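PDB 7MY4: sperm autoantigenic protein 17 from Danio rerio, which probably dimerizes through an RIIa-type docking and dimerization domain related to that of PKA regulatory subunits, and probably binds A-kinase anchoring proteins. Local coordinates for residues L12-P15 with R16-N20; A41-Y44 with F45-L49. One frame throughout, in Å; residues are numbered along the deposited sequence.

Contact 1 (L12-P15 with R16-N20); sequences LRIP and RGFGN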
ATOM      1  N   LEU A  12      -7.538 -15.562 -13.378  1.00 10.26           N
ATOM      2  CA  LEU A  12      -7.170 -14.276 -13.949  1.00  8.28           C
ATOM      3  C   LEU A  12      -5.665 -14.082 -13.858  1.00  8.73           C
ATOM      4  O   LEU A  12      -5.019 -14.568 -12.922  1.00 12.02           O
ATOM      5  CB  LEU A  12      -7.866 -13.114 -13.229  1.00  9.69           C
ATOM      6  CG  LEU A  12      -9.375 -13.027 -13.376  1.00 10.31           C
ATOM      7  CD1 LEU A  12      -9.963 -12.052 -12.345  1.00 11.31           C
ATOM      8  CD2 LEU A  12      -9.794 -12.636 -14.790  1.00 11.02           C
ATOM      9  N   ARG A  13      -5.113 -13.355 -14.829  1.00  6.42           N
ATOM     10  CA  ARG A  13      -3.713 -12.971 -14.804  1.00  6.76           C
ATOM     11  C   ARG A  13      -3.621 -11.535 -14.317  1.00  7.26           C
ATOM     12  O   ARG A  13      -4.419 -10.684 -14.714  1.00  8.12           O
ATOM     13  CB  ARG A  13      -3.085 -13.109 -16.189  1.00  8.46           C
ATOM     14  CG  ARG A  13      -3.139 -14.538 -16.712  1.00 11.08           C
ATOM     15  CD  ARG A  13      -2.529 -15.538 -15.731  1.00 13.92           C
ATOM     16  NE  ARG A  13      -1.104 -15.315 -15.491  1.00 22.28           N
ATOM     17  CZ  ARG A  13      -0.113 -15.885 -16.177  1.00 35.04           C
ATOM     18  NH1 ARG A  13      -0.372 -16.732 -17.160  1.00 29.92           N
ATOM     19  NH2 ARG A  13       1.143 -15.604 -15.871  1.00 26.59           N
ATOM     20  N   ILE A  14      -2.651 -11.265 -13.447  1.00  6.30           N
ATOM     21  CA  ILE A  14      -2.591  -9.980 -12.749  1.00  5.86           C
ATOM     22  C   ILE A  14      -1.156  -9.475 -12.745  1.00  8.12           C
ATOM     23  O   ILE A  14      -0.206 -10.240 -12.979  1.00  8.49           O
ATOM     24  CB  ILE A  14      -3.120 -10.104 -11.303  1.00  6.65           C
ATOM     25  CG1 ILE A  14      -2.646 -11.420 -10.671  1.00  9.05           C
ATOM     26  CG2 ILE A  14      -4.655 -10.041 -11.258  1.00  6.56           C
ATOM     27  CD1 ILE A  14      -2.801 -11.494  -9.145  1.00  8.61           C
ATOM     28  N   PRO A  15      -0.966  -8.168 -12.500  1.00  7.73           N
ATOM     29  CA  PRO A  15       0.378  -7.589 -12.630  1.00  7.96           C
ATOM     30  C   PRO A  15       1.337  -8.196 -11.624  1.00  6.05           C
ATOM     31  O   PRO A  15       0.954  -8.592 -10.522  1.00  8.92           O
ATOM     32  CB  PRO A  15       0.172  -6.093 -12.356  1.00 14.17           C
ATOM     33  CG  PRO A  15      -1.310  -5.845 -12.372  1.00  9.77           C
ATOM     34  CD  PRO A  15      -2.010  -7.149 -12.255  1.00 10.51           C
ATOM     35  N   ARG A  16       2.601  -8.246 -12.009  1.00  6.24           N
ATOM     36  CA  ARG A  16       3.626  -8.675 -11.076  1.00  8.32           C
ATOM     37  C   ARG A  16       3.554  -7.831  -9.812  1.00  9.02           C
ATOM     38  O   ARG A  16       3.589  -6.596  -9.870  1.00  9.61           O
ATOM     39  CB  ARG A  16       4.999  -8.585 -11.734  1.00 10.51           C
ATOM     40  CG  ARG A  16       6.140  -8.996 -10.819  1.00 18.40           C
ATOM     41  CD  ARG A  16       7.500  -8.988 -11.515  1.00 29.02           C
ATOM     42  NE  ARG A  16       8.511  -9.593 -10.636  1.00 63.82           N
ATOM     43  CZ  ARG A  16       8.595 -10.905 -10.383  1.00 49.72           C
ATOM     44  NH1 ARG A  16       7.730 -11.758 -10.930  1.00 71.82           N
ATOM     45  NH2 ARG A  16       9.540 -11.377  -9.581  1.00 62.23           N
ATOM     46  N   GLY A  17       3.448  -8.520  -8.678  1.00 10.62           N
ATOM     47  CA  GLY A  17       3.370  -7.912  -7.366  1.00  8.09           C
ATOM     48  C   GLY A  17       1.973  -7.861  -6.786  1.00  8.68           C
ATOM     49  O   GLY A  17       1.824  -7.781  -5.553  1.00  7.13           O
ATOM     50  N   PHE A  18       0.938  -7.884  -7.636  1.00  5.64           N
ATOM     51  CA  PHE A  18      -0.427  -7.826  -7.125  1.00  5.48           C
ATOM     52  C   PHE A  18      -0.775  -9.089  -6.338  1.00  5.58           C
ATOM     53  O   PHE A  18      -1.531  -9.019  -5.359  1.00  5.55           O
ATOM     54  CB  PHE A  18      -1.407  -7.589  -8.285  1.00  6.17           C
ATOM     55  CG  PHE A  18      -2.817  -7.289  -7.838  1.00  6.98           C
ATOM     56  CD1 PHE A  18      -3.090  -6.187  -7.046  1.00 10.80           C
ATOM     57  CD2 PHE A  18      -3.880  -8.108  -8.217  1.00  9.89           C
ATOM     58  CE1 PHE A  18      -4.381  -5.906  -6.634  1.00  9.45           C
ATOM     59  CE2 PHE A  18      -5.182  -7.821  -7.815  1.00 11.72           C
ATOM     60  CZ  PHE A  18      -5.428  -6.725  -7.021  1.00  9.87           C
ATOM     61  N   GLY A  19      -0.195 -10.233  -6.696  1.00  6.64           N
ATOM     62  CA  GLY A  19      -0.393 -11.417  -5.886  1.00  5.67           C
ATOM     63  C   GLY A  19       0.088 -11.212  -4.466  1.00  5.61           C
ATOM     64  O   GLY A  19      -0.609 -11.535  -3.506  1.00  6.42           O
ATOM     65  N   ASN A  20       1.272 -10.638  -4.316  1.00  6.46           N
ATOM     66  CA  ASN A  20       1.765 -10.339  -2.981  1.00  5.57           C
ATOM     67  C   ASN A  20       0.875  -9.327  -2.270  1.00  5.44           C
ATOM     68  O   ASN A  20       0.724  -9.380  -1.037  1.00  5.88           O
ATOM     69  CB  ASN A  20       3.201  -9.813  -3.064  1.00  6.25           C
ATOM     70  CG  ASN A  20       4.213 -10.902  -3.342  1.00  8.89           C
ATOM     71  OD1 ASN A  20       3.887 -12.098  -3.396  1.00 10.47           O
ATOM     72  ND2 ASN A  20       5.477 -10.502  -3.482  1.00  9.76           N
TER

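Contact 2 (A41-Y44 with F45-L49); sequences AAVY and FTELL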
ATOM      1  N   ALA A  41     -10.361  -4.402   5.524  1.00  5.83           N
ATOM      2  CA  ALA A  41      -9.569  -4.236   4.310  1.00  7.25           C
ATOM      3  C   ALA A  41      -9.318  -2.765   4.020  1.00  5.99           C
ATOM      4  O   ALA A  41      -8.228  -2.381   3.581  1.00  7.11           O
ATOM      5  CB  ALA A  41     -10.258  -4.915   3.132  1.00  8.11           C
ATOM      6  N   ALA A  42     -10.314  -1.918   4.243  1.00  6.73           N
ATOM      7  CA  ALA A  42     -10.087  -0.501   3.993  1.00  7.51           C
ATOM      8  C   ALA A  42      -9.036   0.034   4.952  1.00 10.26           C
ATOM      9  O   ALA A  42      -8.168   0.831   4.563  1.00  9.94           O
ATOM     10  CB  ALA A  42     -11.400   0.263   4.127  1.00  9.11           C
ATOM     11  N   VAL A  43      -9.084  -0.407   6.211  1.00  9.61           N
ATOM     12  CA  VAL A  43      -8.074   0.016   7.176  1.00  8.58           C
ATOM     13  C   VAL A  43      -6.707  -0.537   6.806  1.00 10.35           C
ATOM     14  O   VAL A  43      -5.692   0.162   6.919  1.00  8.48           O
ATOM     15  CB  VAL A  43      -8.474  -0.399   8.590  1.00 12.87           C
ATOM     16  CG1 VAL A  43      -7.320  -0.069   9.558  1.00 14.03           C
ATOM     17  CG2 VAL A  43      -9.774   0.293   8.981  1.00 14.35           C
ATOM     18  N   TYR A  44      -6.657  -1.797   6.365  1.00  8.05           N
ATOM     19  CA  TYR A  44      -5.400  -2.402   5.943  1.00  5.66           C
ATOM     20  C   TYR A  44      -4.696  -1.549   4.893  1.00  5.12           C
ATOM     21  O   TYR A  44      -3.496  -1.263   5.014  1.00  7.54           O
ATOM     22  CB  TYR A  44      -5.650  -3.823   5.400  1.00  7.84           C
ATOM     23  CG  TYR A  44      -4.365  -4.456   4.898  1.00  4.94           C
ATOM     24  CD1 TYR A  44      -3.500  -5.060   5.771  1.00  6.44           C
ATOM     25  CD2 TYR A  44      -4.012  -4.425   3.565  1.00  5.27           C
ATOM     26  CE1 TYR A  44      -2.313  -5.620   5.338  1.00  7.50           C
ATOM     27  CE2 TYR A  44      -2.827  -4.988   3.115  1.00  5.61           C
ATOM     28  CZ  TYR A  44      -1.975  -5.571   3.998  1.00  8.04           C
ATOM     29  OH  TYR A  44      -0.773  -6.129   3.579  1.00  8.19           O
ATOM     30  N   PHE A  45      -5.414  -1.158   3.834  1.00  4.77           N
ATOM     31  CA  PHE A  45      -4.767  -0.404   2.759  1.00  6.28           C
ATOM     32  C   PHE A  45      -4.454   1.015   3.200  1.00  8.16           C
ATOM     33  O   PHE A  45      -3.405   1.555   2.841  1.00  7.88           O
ATOM     34  CB  PHE A  45      -5.618  -0.428   1.495  1.00 10.40           C
ATOM     35  CG  PHE A  45      -5.559  -1.758   0.808  1.00  6.79           C
ATOM     36  CD1 PHE A  45      -4.391  -2.162   0.180  1.00 11.35           C
ATOM     37  CD2 PHE A  45      -6.611  -2.634   0.861  1.00  6.95           C
ATOM     38  CE1 PHE A  45      -4.307  -3.399  -0.406  1.00 13.49           C
ATOM     39  CE2 PHE A  45      -6.521  -3.887   0.264  1.00  8.48           C
ATOM     40  CZ  PHE A  45      -5.376  -4.257  -0.360  1.00  8.53           C
ATOM     41  N   THR A  46      -5.304   1.614   4.027  1.00  8.46           N
ATOM     42  CA  THR A  46      -4.966   2.926   4.573  1.00  8.45           C
ATOM     43  C   THR A  46      -3.650   2.875   5.332  1.00  8.75           C
ATOM     44  O   THR A  46      -2.768   3.723   5.134  1.00 11.14           O
ATOM     45  CB  THR A  46      -6.110   3.430   5.464  1.00 13.04           C
ATOM     46  OG1 THR A  46      -7.291   3.570   4.666  1.00 15.74           O
ATOM     47  CG2 THR A  46      -5.736   4.765   6.086  1.00 19.07           C
ATOM     48  N   GLU A  47      -3.487   1.874   6.199  0.51  7.45           N
ATOM     49  CA  GLU A  47      -2.272   1.786   6.999  0.51  9.67           C
ATOM     50  C   GLU A  47      -1.070   1.395   6.143  0.51 10.33           C
ATOM     51  O   GLU A  47       0.047   1.870   6.383  0.51  9.59           O
ATOM     52  CB  GLU A  47      -2.472   0.802   8.154  0.51 12.31           C
ATOM     53  CG  GLU A  47      -3.448   1.298   9.218  0.51 16.04           C
ATOM     54  CD  GLU A  47      -3.039   2.641   9.821  0.51 16.21           C
ATOM     55  OE1 GLU A  47      -1.882   2.755  10.289  0.51 21.80           O
ATOM     56  OE2 GLU A  47      -3.863   3.582   9.803  0.51 23.54           O
ATOM     57  N   LEU A  48      -1.275   0.534   5.136  1.00  9.20           N
ATOM     58  CA  LEU A  48      -0.171   0.171   4.245  1.00  7.79           C
ATOM     59  C   LEU A  48       0.313   1.391   3.472  1.00 10.00           C
ATOM     60  O   LEU A  48       1.525   1.594   3.284  1.00 10.43           O
ATOM     61  CB  LEU A  48      -0.634  -0.929   3.287  1.00  7.80           C
ATOM     62  CG  LEU A  48       0.431  -1.463   2.334  1.00  9.56           C
ATOM     63  CD1 LEU A  48       1.526  -2.193   3.057  1.00 13.93           C
ATOM     64  CD2 LEU A  48      -0.232  -2.369   1.303  1.00  9.95           C
ATOM     65  N   LEU A  49      -0.620   2.236   3.052  1.00  8.08           N
ATOM     66  CA  LEU A  49      -0.252   3.454   2.341  1.00  7.75           C
ATOM     67  C   LEU A  49       0.501   4.427   3.243  1.00 10.40           C
ATOM     68  O   LEU A  49       1.439   5.098   2.795  1.00  9.56           O
ATOM     69  CB  LEU A  49      -1.510   4.099   1.798  1.00  8.31           C
ATOM     70  CG  LEU A  49      -2.114   3.382   0.582  1.00  8.53           C
ATOM     71  CD1 LEU A  49      -3.517   3.869   0.329  1.00  8.92           C
ATOM     72  CD2 LEU A  49      -1.234   3.615  -0.654  1.00 12.22           C
TER

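Contact 1 (L12-P15 with R16-N20)
Phe18 holds CG anti to its own backbone N (chi1 -171°), which lays its ring back toward Ile14. Ile14 in turn places CG1 between its backbone N and carbonyl carbon (chi1 40°), and the two side chains meet at about a right angle. Both ends of the branched isoleucine converge on one ring atom. Ile14 CD1 comes in at the ring edge, near its plane, 3.7 Å from Phe18 CD2, while Ile14 CG2 reaches the same CD2 at a like distance. Ile14 CD1 also passes on to the start of the helix, 3.8 Å from Gly19 N. Beta-branching suits Ile14 because it offers two separate carbons to the ring. Pro15 runs alongside Phe18 instead, its CD 4.0 Å from Phe18 CB. Its carbonyl closes the turn: Phe18 N donates to Pro15 O at 3.0 Å, with an N-H...O angle of 159°, from above the carbonyl plane. With this 4-to-1 bond and the backbone angles of Arg16 and Gly17, residues 15-18 form a type II beta-turn. Gly17 has a positive phi at which a CB would press on the preceding carbonyl oxygen, so glycine fits this corner. Arg16, on the other corner, points its CB away from the incoming loop, its chain extended from CG to NE. Gly17 is also the N-cap, so the turn, lying on the surface, delivers the incoming loop directly into helix 18-32.

Contact 2 (A41-Y44 with F45-L49)
Two successive turns of helix 37-55, the second helix of the RIIa-type hairpin, are joined here by i-to-i+4 backbone hydrogen bonds and by a T-shaped aromatic pair, Tyr44 and Phe45. Tyr44 CG lies anti to its backbone N, whereas Phe45 CG lies beside its own (chi1 -74°); these different choices swing the neighbouring rings together. The tyrosine edge enters over the phenylalanine face, with Tyr44 CD2 3.9 Å above the plane of the Phe45 ring and over its centre. The planes stand at 87°. Tyr44 CE2, the next ring carbon, lies 4.1 Å from Leu48 CD2, which approaches the ring obliquely. Tyr44 also packs on Leu25 and Glu28 of helix 18-32, and Leu48 on Leu21. An alanine in place of Phe45 would take away the face under the tyrosine edge and would probably open a gap there, leaving the Tyr44 ring freer to turn. On another side of the helix, Ala42 O accepts Thr46 N at 3.0 Å and Thr46 OG1 at 2.9 Å, from opposite faces of its plane. In one of its two deposited conformers Glu47 runs alongside Val43 and forms a salt bridge with Lys50. The helix therefore divides its chemistry: aromatic and aliphatic carbon gathers around Tyr44, while threonine satisfies its hydroxyl on the backbone and glutamate can pair its charge within the same helix.

Neither contact is a buried core: all their touching residues are exposed or partly exposed, though contact 2 lies closer to the centre of the chain. They belong to consecutive helices and do not touch. The centres of contacts 1 and 2 are about 18 Å apart, and their nearest atoms about 6 Å. Contact 1 joins a loop to the start of helix 18-32, where one hydrogen bond shapes a turn and the apolar packing is confined to Ile14, Pro15 and Phe18. Contact 2 lies within helix 37-55, where repeating backbone bonds set the frame and side chains differ by helix face. It also packs against helix 18-32, the helix that contact 1 introduces.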